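Local coordinates for protein probable glycosidase crf1 (Neosartorya fumigata, PDB 6IBU) that breaks chitin chains and transfers them onto 1,6-beta-glucan or other chitin, cross-linking polysaccharides in the fungal cell wall and septa through its GH16 catalytic domain, at residues A49-A54 / P60-D65; A54-A59 / T205-G210; V75-A80 / S87-E92; E102-D107 / I198-G203. One frame throughout, in Å; residues are numbered along the deposited sequence.

Interaction 1 of 4, residues A49-A54 / P60-D65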
loop_
_atom_site.group_PDB
_atom_site.type_symbol
_atom_site.label_atom_id
_atom_site.label_comp_id
_atom_site.label_asym_id
_atom_site.label_seq_id
_atom_site.Cartn_x
_atom_site.Cartn_y
_atom_site.Cartn_z
ATOM N N ALA A 49 14.103 2.791 5.814
ATOM C CA ALA A 49 13.924 3.310 4.440
ATOM C C ALA A 49 13.304 4.700 4.548
ATOM O O ALA A 49 12.397 4.893 5.375
ATOM C CB ALA A 49 13.074 2.363 3.623
ATOM N N GLU A 50 13.848 5.651 3.800
ATOM C CA GLU A 50 13.460 7.080 3.849
ATOM C C GLU A 50 12.804 7.428 2.529
ATOM O O GLU A 50 13.376 7.144 1.487
ATOM C CB GLU A 50 14.679 7.955 4.085
ATOM C CG GLU A 50 15.449 7.549 5.323
ATOM C CD GLU A 50 16.639 8.442 5.638
ATOM O OE1 GLU A 50 16.717 9.565 5.075
ATOM O OE2 GLU A 50 17.480 8.006 6.456
ATOM N N PHE A 51 11.611 7.978 2.581
ATOM C CA PHE A 51 10.870 8.397 1.380
ATOM C C PHE A 51 10.728 9.910 1.473
ATOM O O PHE A 51 9.866 10.410 2.229
ATOM C CB PHE A 51 9.543 7.649 1.339
ATOM C CG PHE A 51 9.670 6.151 1.341
ATOM C CD1 PHE A 51 9.864 5.455 2.521
ATOM C CD2 PHE A 51 9.558 5.444 0.152
ATOM C CE1 PHE A 51 9.940 4.075 2.515
ATOM C CE2 PHE A 51 9.605 4.063 0.152
ATOM C CZ PHE A 51 9.794 3.379 1.338
ATOM N N THR A 52 11.611 10.635 0.801
ATOM C CA THR A 52 11.686 12.108 0.936
ATOM C C THR A 52 11.000 12.766 -0.251
ATOM O O THR A 52 11.333 12.446 -1.375
ATOM C CB THR A 52 13.126 12.592 1.071
ATOM O OG1 THR A 52 13.512 12.005 2.307
ATOM C CG2 THR A 52 13.222 14.098 1.076
ATOM N N VAL A 53 10.065 13.659 0.020
ATOM C CA VAL A 53 9.560 14.627 -0.989
ATOM C C VAL A 53 10.319 15.949 -0.778
ATOM O O VAL A 53 10.093 16.590 0.269
ATOM C CB VAL A 53 8.043 14.759 -0.820
ATOM C CG1 VAL A 53 7.478 15.834 -1.719
ATOM C CG2 VAL A 53 7.365 13.421 -1.074
ATOM N N ALA A 54 11.263 16.290 -1.659
ATOM C CA ALA A 54 12.088 17.518 -1.520
ATOM C C ALA A 54 11.736 18.523 -2.616
ATOM O O ALA A 54 11.824 19.726 -2.334
ATOM C CB ALA A 54 13.563 17.201 -1.542
ATOM N N PRO A 60 9.310 9.004 -4.288
ATOM C CA PRO A 60 10.081 7.810 -3.969
ATOM C C PRO A 60 9.168 6.639 -3.573
ATOM O O PRO A 60 8.283 6.822 -2.775
ATOM C CB PRO A 60 10.958 8.235 -2.782
ATOM C CG PRO A 60 10.234 9.439 -2.211
ATOM C CD PRO A 60 9.621 10.132 -3.412
ATOM N N THR A 61 9.407 5.478 -4.174
ATOM C CA THR A 61 8.560 4.274 -4.023
ATOM C C THR A 61 9.423 3.019 -4.003
ATOM O O THR A 61 10.414 2.984 -4.724
ATOM C CB THR A 61 7.556 4.157 -5.173
ATOM O OG1 THR A 61 6.983 5.435 -5.416
ATOM C CG2 THR A 61 6.443 3.190 -4.860
ATOM N N ILE A 62 9.023 2.019 -3.225
ATOM C CA ILE A 62 9.571 0.646 -3.331
ATOM C C ILE A 62 8.395 -0.315 -3.480
ATOM O O ILE A 62 7.359 -0.086 -2.846
ATOM C CB ILE A 62 10.482 0.299 -2.137
ATOM C CG1 ILE A 62 9.751 0.335 -0.796
ATOM C CG2 ILE A 62 11.710 1.201 -2.119
ATOM C CD1 ILE A 62 10.573 -0.271 0.327
ATOM N N ASP A 63 8.541 -1.299 -4.367
ATOM C CA ASP A 63 7.600 -2.426 -4.571
ATOM C C ASP A 63 8.318 -3.728 -4.215
ATOM O O ASP A 63 9.510 -3.854 -4.557
ATOM C CB ASP A 63 7.204 -2.562 -6.036
ATOM C CG ASP A 63 6.281 -1.488 -6.548
ATOM O OD1 ASP A 63 5.672 -0.809 -5.710
ATOM O OD2 ASP A 63 6.165 -1.368 -7.786
ATOM N N THR A 64 7.620 -4.678 -3.602
ATOM C CA THR A 64 8.113 -6.065 -3.452
ATOM C C THR A 64 8.232 -6.665 -4.854
ATOM O O THR A 64 7.381 -6.394 -5.700
ATOM C CB THR A 64 7.225 -6.904 -2.527
ATOM O OG1 THR A 64 5.869 -6.883 -2.972
ATOM C CG2 THR A 64 7.291 -6.440 -1.092
ATOM N N ASP A 65 9.295 -7.414 -5.093
ATOM C CA ASP A 65 9.489 -8.195 -6.343
ATOM C C ASP A 65 8.376 -9.242 -6.436
ATOM O O ASP A 65 7.884 -9.473 -7.535
ATOM C CB ASP A 65 10.846 -8.900 -6.366
ATOM C CG ASP A 65 12.037 -7.993 -6.583
ATOM O OD1 ASP A 65 11.847 -6.824 -7.016
ATOM O OD2 ASP A 65 13.153 -8.461 -6.295
#
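Phe51 and Pro60 mark the closest approach of the two backbones, with CA atoms 5.4 Å apart, and beyond them strand 49-53 and strand 61-64 diverge. The contact rests on apolar packing. Phe51 is the main piece: its CG stands anti to the carbonyl carbon (chi1 -58°), which lays the ring alongside residues 60-62 and turns an edge to them. At that edge CD2 of Phe51 lies 3.5 Å from the carbonyl O of Pro60, close to the ring plane. Further along, the ring meets Ile62, with Phe51 CZ 3.7 Å from Ile62 CG1. The two side chains are roughly perpendicular; CG1 of Ile62 sits between its own backbone N and carbonyl carbon (chi1 62°) and carries CD1 to the same ring atom. Behind the ring, CB of Phe51 packs on the Pro60 ring at CG, 4.0 Å away. The same CG also lies 3.3 Å from the carbonyl O of Thr52. Thr52 directs its CB away from this contact, and its hydroxyl bonds to Thr213. The segments belong to different sheets of the domain: 49-53 pairs with strand 212-223, where Phe51 also touches Met214 and Val216, whereas 61-64 lies between strands 35-39 and 179-187, the latter with Leu183 touching the Phe51 side chain.

Interaction 2 of 4, residues A54-A59 / T205-G210; sequences AKQGDA and TDYSAG
Tyr207 lays one face of its ring flat on the backbone of Lys55 and Gln56. Gln56 N sits over the ring centre, 3.4 Å above the plane, and Gln56 CA is 3.4 Å from Tyr207 CZ. CB of Gln56 adds a CH-pi contact to the same face, 4.0 Å from the centroid of the Tyr207 ring. From there CG leaves anti to the backbone N (chi1 -178°) and the chain continues extended, passing the tyrosine hydroxyl with CG and placing its amide where NE2 bonds to Asp190. Beneath the opposite ring face lies CG2 of Thr205, offset toward the rim. A water joins the two loops at the far end, 2.6 Å from Tyr207 OH and accepting from Gly57 N. The surface that the ring covers is itself braced: Asp58 OD2 takes the Ala54 N-H at 3.0 Å, and its OD1 uses the syn lone pair for a salt bridge with Lys55 NZ. Lys55 to Asp58 forms a type II beta turn, with Gly57 at its positive-phi position, packed under a tyrosine ring where two surface loops of the GH16 beta-sandwich meet.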
loop_
_atom_site.group_PDB
_atom_site.type_symbol
_atom_site.label_atom_id
_atom_site.label_comp_id
_atom_site.label_asym_id
_atom_site.label_seq_id
_atom_site.Cartn_x
_atom_site.Cartn_y
_atom_site.Cartn_z
ATOM N N ALA A 54 11.263 16.290 -1.659
ATOM C CA ALA A 54 12.088 17.518 -1.520
ATOM C C ALA A 54 11.736 18.523 -2.616
ATOM O O ALA A 54 11.824 19.726 -2.334
ATOM C CB ALA A 54 13.563 17.201 -1.542
ATOM N N LYS A 55 11.372 18.064 -3.812
ATOM C CA LYS A 55 11.040 18.964 -4.935
ATOM C C LYS A 55 9.903 18.351 -5.744
ATOM O O LYS A 55 9.626 17.150 -5.590
ATOM C CB LYS A 55 12.273 19.213 -5.804
ATOM C CG LYS A 55 12.745 18.020 -6.628
ATOM C CD LYS A 55 14.271 17.973 -6.771
ATOM C CE LYS A 55 14.796 16.755 -7.508
ATOM N NZ LYS A 55 14.965 15.582 -6.610
ATOM N N GLN A 56 9.272 19.165 -6.580
ATOM C CA GLN A 56 8.119 18.740 -7.395
ATOM C C GLN A 56 8.565 17.535 -8.224
ATOM O O GLN A 56 9.722 17.524 -8.678
ATOM C CB GLN A 56 7.608 19.900 -8.243
ATOM C CG GLN A 56 6.382 19.539 -9.073
ATOM C CD GLN A 56 5.830 20.712 -9.851
ATOM O OE1 GLN A 56 6.532 21.664 -10.173
ATOM N NE2 GLN A 56 4.557 20.646 -10.192
ATOM N N GLY A 57 7.681 16.551 -8.384
ATOM C CA GLY A 57 7.957 15.308 -9.123
ATOM C C GLY A 57 8.576 14.224 -8.253
ATOM O O GLY A 57 8.626 13.094 -8.750
ATOM N N ASP A 58 9.002 14.527 -7.015
ATOM C CA ASP A 58 9.575 13.535 -6.060
ATOM C C ASP A 58 8.469 12.604 -5.558
ATOM O O ASP A 58 7.531 13.086 -4.904
ATOM C CB ASP A 58 10.245 14.169 -4.838
ATOM C CG ASP A 58 11.698 14.539 -5.067
ATOM O OD1 ASP A 58 12.143 14.443 -6.239
ATOM O OD2 ASP A 58 12.375 14.928 -4.071
ATOM N N ALA A 59 8.574 11.321 -5.885
ATOM C CA ALA A 59 7.606 10.274 -5.516
ATOM C C ALA A 59 8.387 8.992 -5.258
ATOM O O ALA A 59 8.195 7.971 -5.915
ATOM C CB ALA A 59 6.593 10.122 -6.617
ATOM N N THR A 205 1.225 21.651 -1.797
ATOM C CA THR A 205 2.522 21.296 -1.180
ATOM C C THR A 205 3.494 22.434 -1.448
ATOM O O THR A 205 3.528 22.887 -2.584
ATOM C CB THR A 205 3.055 19.959 -1.693
ATOM O OG1 THR A 205 2.133 18.980 -1.233
ATOM C CG2 THR A 205 4.452 19.664 -1.193
ATOM N N ASP A 206 4.213 22.859 -0.415
ATOM C CA ASP A 206 5.282 23.879 -0.484
ATOM C C ASP A 206 6.623 23.145 -0.365
ATOM O O ASP A 206 7.064 22.929 0.770
ATOM C CB ASP A 206 5.102 24.927 0.619
ATOM C CG ASP A 206 6.130 26.047 0.559
ATOM O OD1 ASP A 206 6.419 26.495 -0.575
ATOM O OD2 ASP A 206 6.617 26.473 1.638
ATOM N N TYR A 207 7.226 22.768 -1.494
ATOM C CA TYR A 207 8.456 21.937 -1.537
ATOM C C TYR A 207 9.614 22.624 -0.829
ATOM O O TYR A 207 10.395 21.940 -0.162
ATOM C CB TYR A 207 8.847 21.632 -2.973
ATOM C CG TYR A 207 7.785 20.858 -3.693
ATOM C CD1 TYR A 207 7.640 19.500 -3.500
ATOM C CD2 TYR A 207 6.923 21.498 -4.558
ATOM C CE1 TYR A 207 6.662 18.785 -4.172
ATOM C CE2 TYR A 207 5.942 20.803 -5.237
ATOM C CZ TYR A 207 5.804 19.447 -5.026
ATOM O OH TYR A 207 4.831 18.791 -5.705
ATOM N N SER A 208 9.708 23.944 -0.952
ATOM C CA SER A 208 10.826 24.731 -0.381
ATOM C C SER A 208 10.793 24.653 1.155
ATOM O O SER A 208 11.879 24.691 1.762
ATOM C CB SER A 208 10.793 26.136 -0.931
ATOM O OG SER A 208 9.485 26.497 -1.391
ATOM N N ALA A 209 9.608 24.480 1.766
ATOM C CA ALA A 209 9.441 24.384 3.237
ATOM C C ALA A 209 9.749 22.957 3.700
ATOM O O ALA A 209 9.670 22.692 4.921
ATOM C CB ALA A 209 8.046 24.799 3.627
ATOM N N GLY A 210 10.133 22.085 2.761
ATOM C CA GLY A 210 10.513 20.688 3.013
ATOM C C GLY A 210 11.918 20.551 3.618
ATOM O O GLY A 210 12.405 21.446 4.310
HETATM O O HOH W 1 5.348 16.492 -6.882
#

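Interaction 3 of 4, residues V75-A80 / S87-E92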
loop_
_atom_site.group_PDB
_atom_site.type_symbol
_atom_site.label_atom_id
_atom_site.label_comp_id
_atom_site.label_asym_id
_atom_site.label_seq_id
_atom_site.Cartn_x
_atom_site.Cartn_y
_atom_site.Cartn_z
ATOM N N VAL A 75 3.404 -3.004 8.483
ATOM C CA VAL A 75 4.441 -1.996 8.159
ATOM C C VAL A 75 4.618 -1.095 9.372
ATOM O O VAL A 75 3.631 -0.596 9.886
ATOM C CB VAL A 75 4.078 -1.200 6.901
ATOM C CG1 VAL A 75 5.179 -0.216 6.554
ATOM C CG2 VAL A 75 3.788 -2.123 5.730
ATOM N N VAL A 76 5.844 -0.931 9.848
ATOM C CA VAL A 76 6.143 0.067 10.920
ATOM C C VAL A 76 6.595 1.366 10.199
ATOM O O VAL A 76 7.580 1.235 9.480
ATOM C CB VAL A 76 7.169 -0.528 11.905
ATOM C CG1 VAL A 76 7.624 0.474 12.951
ATOM C CG2 VAL A 76 6.614 -1.776 12.575
ATOM N N MET A 77 5.843 2.518 10.261
ATOM C CA MET A 77 5.952 3.783 9.472
ATOM C C MET A 77 5.684 4.955 10.414
ATOM O O MET A 77 5.018 4.847 11.505
ATOM C CB MET A 77 4.983 3.860 8.273
ATOM C CG MET A 77 4.868 5.246 7.673
ATOM S SD MET A 77 3.837 5.207 6.292
ATOM C CE MET A 77 2.225 5.062 7.055
ATOM N N LYS A 78 6.514 5.908 10.135
ATOM C CA LYS A 78 6.334 7.271 10.609
ATOM C C LYS A 78 6.081 8.094 9.367
ATOM O O LYS A 78 6.893 8.071 8.478
ATOM C CB LYS A 78 7.552 7.724 11.408
ATOM C CG LYS A 78 7.308 9.090 12.024
ATOM C CD LYS A 78 8.342 9.503 13.016
ATOM C CE LYS A 78 9.608 9.899 12.277
ATOM N NZ LYS A 78 10.269 11.090 12.865
ATOM N N ALA A 79 4.953 8.757 9.298
ATOM C CA ALA A 79 4.508 9.438 8.067
ATOM C C ALA A 79 5.288 10.741 7.884
ATOM O O ALA A 79 5.747 11.327 8.859
ATOM C CB ALA A 79 3.030 9.688 8.123
ATOM N N ALA A 80 5.439 11.163 6.642
ATOM C CA ALA A 80 6.030 12.462 6.294
ATOM C C ALA A 80 5.074 13.532 6.792
ATOM O O ALA A 80 3.859 13.376 6.716
ATOM C CB ALA A 80 6.263 12.543 4.805
ATOM N N SER A 87 1.804 9.940 2.597
ATOM C CA SER A 87 2.563 8.713 2.929
ATOM C C SER A 87 1.654 7.501 2.687
ATOM O O SER A 87 0.630 7.414 3.364
ATOM C CB SER A 87 3.007 8.767 4.356
ATOM O OG SER A 87 3.854 9.875 4.612
ATOM N N SER A 88 1.990 6.627 1.740
ATOM C CA SER A 88 1.115 5.536 1.223
ATOM C C SER A 88 1.676 4.144 1.540
ATOM O O SER A 88 2.838 3.860 1.172
ATOM C CB SER A 88 0.961 5.662 -0.265
ATOM O OG SER A 88 0.393 6.920 -0.605
ATOM N N ILE A 89 0.860 3.266 2.119
ATOM C CA ILE A 89 1.109 1.793 2.170
ATOM C C ILE A 89 0.064 1.116 1.282
ATOM O O ILE A 89 -1.106 1.237 1.579
ATOM C CB ILE A 89 1.060 1.283 3.619
ATOM C CG1 ILE A 89 2.072 1.994 4.515
ATOM C CG2 ILE A 89 1.228 -0.223 3.671
ATOM C CD1 ILE A 89 1.725 1.915 5.971
ATOM N N VAL A 90 0.463 0.480 0.189
ATOM C CA VAL A 90 -0.507 -0.070 -0.795
ATOM C C VAL A 90 -0.283 -1.567 -1.001
ATOM O O VAL A 90 0.803 -1.929 -1.426
ATOM C CB VAL A 90 -0.393 0.660 -2.135
ATOM C CG1 VAL A 90 -1.310 0.020 -3.175
ATOM C CG2 VAL A 90 -0.687 2.133 -1.973
ATOM N N LEU A 91 -1.328 -2.369 -0.866
ATOM C CA LEU A 91 -1.360 -3.721 -1.463
ATOM C C LEU A 91 -2.095 -3.590 -2.782
ATOM O O LEU A 91 -3.181 -3.002 -2.784
ATOM C CB LEU A 91 -2.061 -4.688 -0.521
ATOM C CG LEU A 91 -1.338 -4.915 0.790
ATOM C CD1 LEU A 91 -2.109 -5.893 1.663
ATOM C CD2 LEU A 91 0.071 -5.405 0.527
ATOM N N GLU A 92 -1.495 -4.061 -3.871
ATOM C CA GLU A 92 -2.091 -3.874 -5.210
ATOM C C GLU A 92 -1.865 -5.122 -6.051
ATOM O O GLU A 92 -0.723 -5.614 -6.099
ATOM C CB GLU A 92 -1.517 -2.641 -5.902
ATOM C CG GLU A 92 -2.171 -2.362 -7.240
ATOM C CD GLU A 92 -1.779 -1.031 -7.860
ATOM O OE1 GLU A 92 -0.564 -0.850 -8.121
ATOM O OE2 GLU A 92 -2.681 -0.158 -8.038
HETATM O O HOH W 2 2.344 11.980 4.992
#
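Val75 and Met77 of one sheet, and Ala79 just past its strand, meet Ile89 and Ser87 of the other in the interior of the beta-jelly-roll sandwich that defines GH16 enzymes. Strand 75-78 and strand 87-92 run almost exactly antiparallel, but their axes stay 9.2 Å apart: they face each other across the space between the sheets, and side chains make the contact.

The apolar part centres on Ile89. Its CG1 stands anti to the carbonyl carbon (chi1 -58°), sending CD1 to Met77 and leaving CG2 to turn to Val75. The methionine and isoleucine ends meet head-on; the methionine chain is extended as far as SD, and only the last torsion (chi3 75°) turns CE, bringing it to 3.4 Å from CD1 of Ile89, a tight fit. The side chains of Val75 and Ile89 lie antiparallel, side by side, with CG2 of Val75 3.8 Å from CG2 of Ile89. Leu183 and Tyr142 border the same cluster. Where the strand of Met77 ends, Ala79 CB packs on Ser87 CB at 3.9 Å.

The polar part lies at that end. Ser87 OG, buried among the methyl groups of Ala79 and Ala80, is gripped by two partners. One is a water 2.6 Å away that also lies in bonding reach of the carbonyl O of Ala80. The other is the backbone: the N-H of Ala80 reaches Ser87 OG at 2.9 Å, with an N-H...O angle of 155°.

Interaction 4 of 4, residues E102-D107 / I198-G203; sequences EVLGGD and IEWAGG
At the chitin-binding cleft, Glu102 and Leu104 on the catalytic strand pack against Trp200 and Ala201 at the end of helix 195-201. The indole of Trp200 takes the two strand residues on different sides. Leu104 comes over a face: its CD2 stands 4.0 Å from the centroid of the six-membered ring, only 14° off the normal. Glu102 comes to the edge, where CB is 3.9 Å from Trp200 CZ2 and CG lies in the ring plane. Trp200 extends its ring to both because its CG stands anti to the backbone N (chi1 164°). Glu102 binds chitin and, by similarity, is the proton donor; together with Glu98, the likely nucleophile, and Asp100, it forms the EXDXE signature of GH16, whose alternate residues point from one face of the strand into the cleft. The chain of Glu102 bends at chi2 (-68°), crossing the indole at about a right angle, and OE1 is held by Ser88 from the neighbouring strand. Leu104 also packs against the helix end, with CB 3.7 Å from the carbonyl O of Ala201. There the helix closes in a Schellman motif: Gly202, at positive phi, takes the chain out, and Gly203 N bonds back to Ile198 O at 3.0 Å. Trp200 also lies beside Trp186 and Thr197, two further chitin-binding residues.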
loop_
_atom_site.group_PDB
_atom_site.type_symbol
_atom_site.label_atom_id
_atom_site.label_comp_id
_atom_site.label_asym_id
_atom_site.label_seq_id
_atom_site.Cartn_x
_atom_site.Cartn_y
_atom_site.Cartn_z
ATOM N N GLU A 102 -3.373 5.672 3.747
ATOM C CA GLU A 102 -2.838 6.986 3.303
ATOM C C GLU A 102 -2.719 7.887 4.528
ATOM O O GLU A 102 -3.715 8.086 5.191
ATOM C CB GLU A 102 -3.745 7.644 2.266
ATOM C CG GLU A 102 -4.076 6.762 1.075
ATOM C CD GLU A 102 -2.886 6.461 0.179
ATOM O OE1 GLU A 102 -2.060 7.355 -0.045
ATOM O OE2 GLU A 102 -2.768 5.318 -0.270
ATOM N N VAL A 103 -1.539 8.415 4.822
ATOM C CA VAL A 103 -1.407 9.524 5.801
ATOM C C VAL A 103 -1.210 10.835 5.026
ATOM O O VAL A 103 -0.531 10.842 4.003
ATOM C CB VAL A 103 -0.276 9.261 6.814
ATOM C CG1 VAL A 103 -0.131 10.415 7.782
ATOM C CG2 VAL A 103 -0.505 7.973 7.583
ATOM N N LEU A 104 -1.818 11.914 5.505
ATOM C CA LEU A 104 -1.643 13.269 4.929
ATOM C C LEU A 104 -0.789 14.052 5.915
ATOM O O LEU A 104 -1.080 13.964 7.120
ATOM C CB LEU A 104 -3.015 13.898 4.717
ATOM C CG LEU A 104 -3.955 13.059 3.853
ATOM C CD1 LEU A 104 -5.309 13.722 3.789
ATOM C CD2 LEU A 104 -3.400 12.836 2.442
ATOM N N GLY A 105 0.246 14.739 5.428
ATOM C CA GLY A 105 1.205 15.455 6.291
ATOM C C GLY A 105 0.552 16.438 7.243
ATOM O O GLY A 105 0.970 16.499 8.379
ATOM N N GLY A 106 -0.464 17.178 6.824
ATOM C CA GLY A 106 -1.043 18.243 7.669
ATOM C C GLY A 106 -2.168 17.736 8.542
ATOM O O GLY A 106 -2.665 18.515 9.388
ATOM N N ASP A 107 -2.602 16.486 8.360
ATOM C CA ASP A 107 -3.683 15.885 9.184
ATOM C C ASP A 107 -3.005 15.012 10.244
ATOM O O ASP A 107 -2.645 13.875 9.922
ATOM C CB ASP A 107 -4.690 15.148 8.302
ATOM C CG ASP A 107 -5.801 14.444 9.062
ATOM O OD1 ASP A 107 -5.733 14.404 10.313
ATOM O OD2 ASP A 107 -6.744 13.972 8.408
ATOM N N ILE A 198 -5.696 17.637 -4.581
ATOM C CA ILE A 198 -5.059 18.643 -3.694
ATOM C C ILE A 198 -5.927 18.821 -2.446
ATOM O O ILE A 198 -5.347 18.783 -1.355
ATOM C CB ILE A 198 -4.796 19.948 -4.462
ATOM C CG1 ILE A 198 -3.768 19.712 -5.573
ATOM C CG2 ILE A 198 -4.350 21.032 -3.513
ATOM C CD1 ILE A 198 -3.841 20.680 -6.729
ATOM N N GLU A 199 -7.247 18.964 -2.603
ATOM C CA GLU A 199 -8.224 19.114 -1.477
ATOM C C GLU A 199 -8.132 17.870 -0.585
ATOM O O GLU A 199 -8.135 17.996 0.654
ATOM C CB GLU A 199 -9.652 19.388 -1.980
ATOM C CG GLU A 199 -10.800 18.614 -1.283
ATOM C CD GLU A 199 -11.058 18.756 0.221
ATOM O OE1 GLU A 199 -10.969 19.900 0.740
ATOM O OE2 GLU A 199 -11.387 17.713 0.884
ATOM N N TRP A 200 -8.088 16.701 -1.195
ATOM C CA TRP A 200 -8.035 15.428 -0.447
ATOM C C TRP A 200 -6.728 15.364 0.363
ATOM O O TRP A 200 -6.786 14.990 1.533
ATOM C CB TRP A 200 -8.189 14.266 -1.418
ATOM C CG TRP A 200 -7.752 13.000 -0.779
ATOM C CD1 TRP A 200 -8.469 12.257 0.100
ATOM C CD2 TRP A 200 -6.470 12.376 -0.907
ATOM N NE1 TRP A 200 -7.734 11.175 0.495
ATOM C CE2 TRP A 200 -6.506 11.219 -0.105
ATOM C CE3 TRP A 200 -5.306 12.664 -1.623
ATOM C CZ2 TRP A 200 -5.421 10.352 -0.003
ATOM C CZ3 TRP A 200 -4.243 11.793 -1.533
ATOM C CH2 TRP A 200 -4.299 10.661 -0.728
ATOM N N ALA A 201 -5.615 15.786 -0.247
ATOM C CA ALA A 201 -4.256 15.766 0.341
ATOM C C ALA A 201 -4.164 16.790 1.480
ATOM O O ALA A 201 -3.258 16.680 2.296
ATOM C CB ALA A 201 -3.214 15.986 -0.731
ATOM N N GLY A 202 -5.093 17.737 1.549
ATOM C CA GLY A 202 -5.117 18.749 2.621
ATOM C C GLY A 202 -4.477 20.067 2.209
ATOM O O GLY A 202 -4.278 20.922 3.082
ATOM N N GLY A 203 -4.197 20.255 0.930
ATOM C CA GLY A 203 -3.775 21.560 0.404
ATOM C C GLY A 203 -2.563 21.444 -0.489
ATOM O O GLY A 203 -2.034 20.349 -0.624
HETATM O O HOH W 3 -2.088 17.593 4.227
#

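Overall arrangement
Interactions 1 and 3 are buried and join the two sheets of the sandwich, chiefly by apolar packing, to which interaction 3 adds a serine hydroxyl bonded to backbone. Interaction 4 is also largely buried but lies at the cleft, where a helix end meets the strand carrying Glu102; it touches interaction 3 through neighbouring strands, Ser87 O to Val103 N and Ser88 OG to Glu102 OE1. Interaction 2 is the surface contact, loop on loop: a ring laid over backbone and a bridging water, with a salt bridge inside the 54-59 turn. It shares Ala54 with interaction 1, and Val53 CG1 packs on Tyr207 CE1 between them. Its segment 205-210 follows closely after 198-203 of interaction 4.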